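Local structure of uncharacterized protein (Bacteroides ovatus CL02T12C04, 6PTM) at residues Trp439-Cys451 and Val721-Val733. The protein is probably a glycoside hydrolase of family 42 that removes units from the chain ends of carrageenan as an exo-carrageenase. Residues are numbered along the deposited sequence; the frame is centred on the assembly and turned at random.
Sequences WEKNYAFDWVEIC and VNIVNIGKSDATV
I726 packs its CG2 methyl group among Y443, F445 and W447. The closest approach is to the aliphatic part of the tryptophan, W447 CB to I726 CG2 at 3.4 Å, and the side chains of F445 and W447 each cross that of I726 nearly at a right angle. Y443 CD1 lies 3.7 Å from I726 CG2, the two side chains crossing obliquely, and I726 O sits at the edge of the ring. One face of the Y443 ring carries W447 NE1 over its centre, and N442 ND2 lies off-centre over the other. N442 is itself held by R702 NE at OD1 and by P705 O at ND2, while Y443 OH is hydrogen-bonded to E588. The second branch of I726, with CG1 anti to the carbonyl carbon (chi1 -51°), carries CD1 to C451 SG at 4.2 Å.

Beside this apolar plug the backbones form a single bridge between Y443 and G727. A444 N donates almost straight to I726 O (2.8 Å, 170°), and K728 N returns a more bent bond to N442 O (3.0 Å). K728 then runs back along the 440-442 backbone, its NZ meeting K441 O at 3.2 Å from above the carbonyl plane.

The contact thus joins the loop preceding helix 448-460 to the connection, containing an Asx turn (G727 N to N725 OD1), between strands 718-725 and 731-737 of the four- and three-stranded antiparallel sheets; helix 486-498 packs against F445 and C451.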
# COMPACT_ATOMS: atom_id res chain seq x y z
N TRP A 439 6.54 16.84 1.10
CA TRP A 439 5.96 16.44 2.42
C TRP A 439 6.80 16.98 3.59
O TRP A 439 6.22 17.21 4.65
CB TRP A 439 5.73 14.93 2.52
CG TRP A 439 6.98 14.11 2.42
CD1 TRP A 439 7.44 13.45 1.31
CD2 TRP A 439 7.87 13.78 3.48
NE1 TRP A 439 8.60 12.78 1.60
CE2 TRP A 439 8.89 12.96 2.93
CE3 TRP A 439 7.95 14.13 4.83
CZ2 TRP A 439 9.95 12.48 3.69
CZ3 TRP A 439 8.99 13.64 5.59
CH2 TRP A 439 9.99 12.84 5.01
N GLU A 440 8.10 17.22 3.42
CA GLU A 440 9.01 17.56 4.55
C GLU A 440 8.64 18.92 5.13
O GLU A 440 8.95 19.15 6.31
CB GLU A 440 10.48 17.55 4.13
CG GLU A 440 10.97 16.15 3.80
CD GLU A 440 12.45 16.02 3.46
OE1 GLU A 440 13.27 16.31 4.35
OE2 GLU A 440 12.76 15.58 2.34
N LYS A 441 7.95 19.77 4.40
CA LYS A 441 7.52 21.06 4.98
C LYS A 441 6.59 20.82 6.18
O LYS A 441 6.72 21.55 7.19
CB LYS A 441 6.82 21.95 3.95
CG LYS A 441 7.77 22.55 2.92
CD LYS A 441 8.90 23.40 3.54
CE LYS A 441 10.27 23.21 2.89
NZ LYS A 441 10.39 24.02 1.67
N ASN A 442 5.69 19.85 6.09
CA ASN A 442 4.60 19.77 7.10
C ASN A 442 4.62 18.46 7.89
O ASN A 442 4.13 18.49 9.03
CB ASN A 442 3.22 20.00 6.49
CG ASN A 442 2.21 20.25 7.58
OD1 ASN A 442 2.42 21.16 8.37
ND2 ASN A 442 1.18 19.42 7.69
N TYR A 443 5.16 17.37 7.34
CA TYR A 443 4.82 15.99 7.76
C TYR A 443 6.07 15.28 8.28
O TYR A 443 7.19 15.60 7.83
CB TYR A 443 4.12 15.24 6.63
CG TYR A 443 2.86 15.91 6.14
CD1 TYR A 443 1.66 15.77 6.83
CD2 TYR A 443 2.85 16.69 5.00
CE1 TYR A 443 0.49 16.36 6.40
CE2 TYR A 443 1.68 17.31 4.55
CZ TYR A 443 0.50 17.13 5.25
OH TYR A 443 -0.66 17.73 4.88
N ALA A 444 5.86 14.27 9.11
CA ALA A 444 6.92 13.43 9.68
C ALA A 444 7.48 12.43 8.67
O ALA A 444 8.54 11.83 8.96
CB ALA A 444 6.41 12.69 10.88
N PHE A 445 6.71 12.09 7.64
CA PHE A 445 7.07 10.99 6.71
C PHE A 445 6.26 11.17 5.43
O PHE A 445 5.31 11.98 5.39
CB PHE A 445 6.86 9.59 7.33
CG PHE A 445 5.47 9.33 7.87
CD1 PHE A 445 4.44 8.92 7.05
CD2 PHE A 445 5.21 9.47 9.22
CE1 PHE A 445 3.16 8.71 7.55
CE2 PHE A 445 3.92 9.27 9.71
CZ PHE A 445 2.90 8.91 8.87
N ASP A 446 6.59 10.39 4.42
CA ASP A 446 5.85 10.43 3.14
C ASP A 446 4.54 9.66 3.37
O ASP A 446 4.57 8.43 3.24
CB ASP A 446 6.72 9.89 2.00
CG ASP A 446 5.95 9.89 0.68
OD1 ASP A 446 4.82 10.43 0.67
OD2 ASP A 446 6.48 9.34 -0.30
N TRP A 447 3.46 10.37 3.68
CA TRP A 447 2.12 9.84 4.03
C TRP A 447 1.27 9.53 2.78
O TRP A 447 0.14 9.06 2.96
CB TRP A 447 1.36 10.83 4.94
CG TRP A 447 1.09 12.15 4.28
CD1 TRP A 447 2.04 13.05 3.87
CD2 TRP A 447 -0.17 12.71 3.88
NE1 TRP A 447 1.46 14.14 3.27
CE2 TRP A 447 0.10 13.97 3.28
CE3 TRP A 447 -1.50 12.30 3.99
CZ2 TRP A 447 -0.90 14.78 2.76
CZ3 TRP A 447 -2.50 13.13 3.51
CH2 TRP A 447 -2.20 14.34 2.89
N VAL A 448 1.72 9.86 1.57
CA VAL A 448 0.81 10.03 0.40
C VAL A 448 0.35 8.64 -0.09
O VAL A 448 -0.84 8.50 -0.41
CB VAL A 448 1.45 10.87 -0.74
CG1 VAL A 448 0.56 10.89 -1.96
CG2 VAL A 448 1.68 12.31 -0.31
N GLU A 449 1.24 7.64 -0.16
CA GLU A 449 0.86 6.29 -0.63
C GLU A 449 -0.11 5.60 0.36
O GLU A 449 -1.18 5.12 -0.10
CB GLU A 449 2.11 5.48 -0.92
CG GLU A 449 2.91 6.06 -2.06
CD GLU A 449 4.16 5.28 -2.37
OE1 GLU A 449 4.15 4.02 -2.24
OE2 GLU A 449 5.15 5.94 -2.70
N ILE A 450 0.22 5.53 1.66
CA ILE A 450 -0.63 4.78 2.64
C ILE A 450 -1.93 5.53 2.98
O ILE A 450 -2.83 4.89 3.55
CB ILE A 450 0.16 4.42 3.91
CG1 ILE A 450 0.71 5.63 4.65
CG2 ILE A 450 1.25 3.40 3.59
CD1 ILE A 450 1.28 5.26 6.02
N CYS A 451 -2.03 6.84 2.72
CA CYS A 451 -3.29 7.60 2.90
C CYS A 451 -4.01 7.74 1.55
O CYS A 451 -5.02 7.08 1.33
CB CYS A 451 -3.05 8.94 3.57
SG CYS A 451 -2.51 8.78 5.30
N VAL A 721 -12.63 7.52 19.00
CA VAL A 721 -11.91 8.57 18.23
C VAL A 721 -10.52 8.04 17.90
O VAL A 721 -9.83 7.60 18.83
CB VAL A 721 -11.81 9.88 19.02
CG1 VAL A 721 -11.03 10.94 18.26
CG2 VAL A 721 -13.20 10.38 19.42
N ASN A 722 -10.14 8.07 16.63
CA ASN A 722 -8.81 7.63 16.17
C ASN A 722 -8.05 8.89 15.73
O ASN A 722 -8.60 9.66 14.93
CB ASN A 722 -8.96 6.65 15.02
CG ASN A 722 -7.61 6.22 14.48
OD1 ASN A 722 -6.93 5.44 15.12
ND2 ASN A 722 -7.18 6.82 13.39
N ILE A 723 -6.84 9.10 16.24
CA ILE A 723 -6.02 10.28 15.85
C ILE A 723 -4.62 9.77 15.58
O ILE A 723 -4.09 9.06 16.46
CB ILE A 723 -5.99 11.39 16.90
CG1 ILE A 723 -7.37 11.71 17.46
CG2 ILE A 723 -5.33 12.61 16.31
CD1 ILE A 723 -7.31 12.71 18.61
N VAL A 724 -4.05 10.12 14.42
CA VAL A 724 -2.61 9.90 14.16
C VAL A 724 -2.00 11.25 13.78
O VAL A 724 -2.49 11.89 12.87
CB VAL A 724 -2.40 8.87 13.04
CG1 VAL A 724 -0.92 8.56 12.86
CG2 VAL A 724 -3.22 7.63 13.28
N ASN A 725 -0.93 11.65 14.47
CA ASN A 725 -0.19 12.87 14.11
C ASN A 725 0.80 12.52 12.99
O ASN A 725 1.84 11.91 13.28
CB ASN A 725 0.49 13.49 15.32
CG ASN A 725 1.11 14.83 15.00
OD1 ASN A 725 0.86 15.39 13.92
ND2 ASN A 725 1.88 15.37 15.93
N ILE A 726 0.45 12.91 11.77
CA ILE A 726 1.27 12.74 10.54
C ILE A 726 2.19 13.96 10.44
O ILE A 726 3.11 13.92 9.64
CB ILE A 726 0.37 12.61 9.29
CG1 ILE A 726 -0.73 11.57 9.45
CG2 ILE A 726 1.22 12.29 8.06
CD1 ILE A 726 -1.79 11.62 8.34
N GLY A 727 1.94 14.99 11.25
CA GLY A 727 2.73 16.23 11.26
C GLY A 727 4.13 16.05 11.83
O GLY A 727 4.37 15.14 12.65
N LYS A 728 5.04 16.95 11.50
CA LYS A 728 6.46 16.80 11.87
C LYS A 728 6.74 17.45 13.22
O LYS A 728 7.91 17.44 13.62
CB LYS A 728 7.34 17.50 10.85
CG LYS A 728 7.14 19.00 10.85
CD LYS A 728 7.67 19.66 9.61
CE LYS A 728 9.13 20.01 9.72
NZ LYS A 728 9.34 21.31 9.03
N SER A 729 5.76 18.04 13.89
CA SER A 729 6.00 18.60 15.25
C SER A 729 4.79 18.30 16.13
O SER A 729 3.80 17.86 15.59
CB SER A 729 6.36 20.10 15.21
OG SER A 729 5.26 20.87 14.75
N ASP A 730 4.92 18.51 17.43
CA ASP A 730 3.84 18.31 18.43
C ASP A 730 2.59 19.09 17.99
O ASP A 730 2.67 20.27 17.55
CB ASP A 730 4.29 18.72 19.84
CG ASP A 730 5.40 17.85 20.41
OD1 ASP A 730 5.83 16.87 19.76
OD2 ASP A 730 5.83 18.17 21.49
N ALA A 731 1.46 18.45 18.16
CA ALA A 731 0.14 19.03 17.93
C ALA A 731 -0.65 18.90 19.23
O ALA A 731 -0.52 17.88 19.91
CB ALA A 731 -0.52 18.31 16.77
N THR A 732 -1.42 19.93 19.57
CA THR A 732 -2.44 19.88 20.64
C THR A 732 -3.81 19.71 20.00
O THR A 732 -4.19 20.55 19.17
CB THR A 732 -2.41 21.15 21.49
OG1 THR A 732 -1.14 21.12 22.14
CG2 THR A 732 -3.56 21.19 22.46
N VAL A 733 -4.52 18.61 20.29
CA VAL A 733 -5.91 18.41 19.80
C VAL A 733 -6.84 18.87 20.91
O VAL A 733 -6.58 18.59 22.07
CB VAL A 733 -6.24 16.99 19.32
CG1 VAL A 733 -5.50 16.64 18.04
CG2 VAL A 733 -6.00 15.94 20.38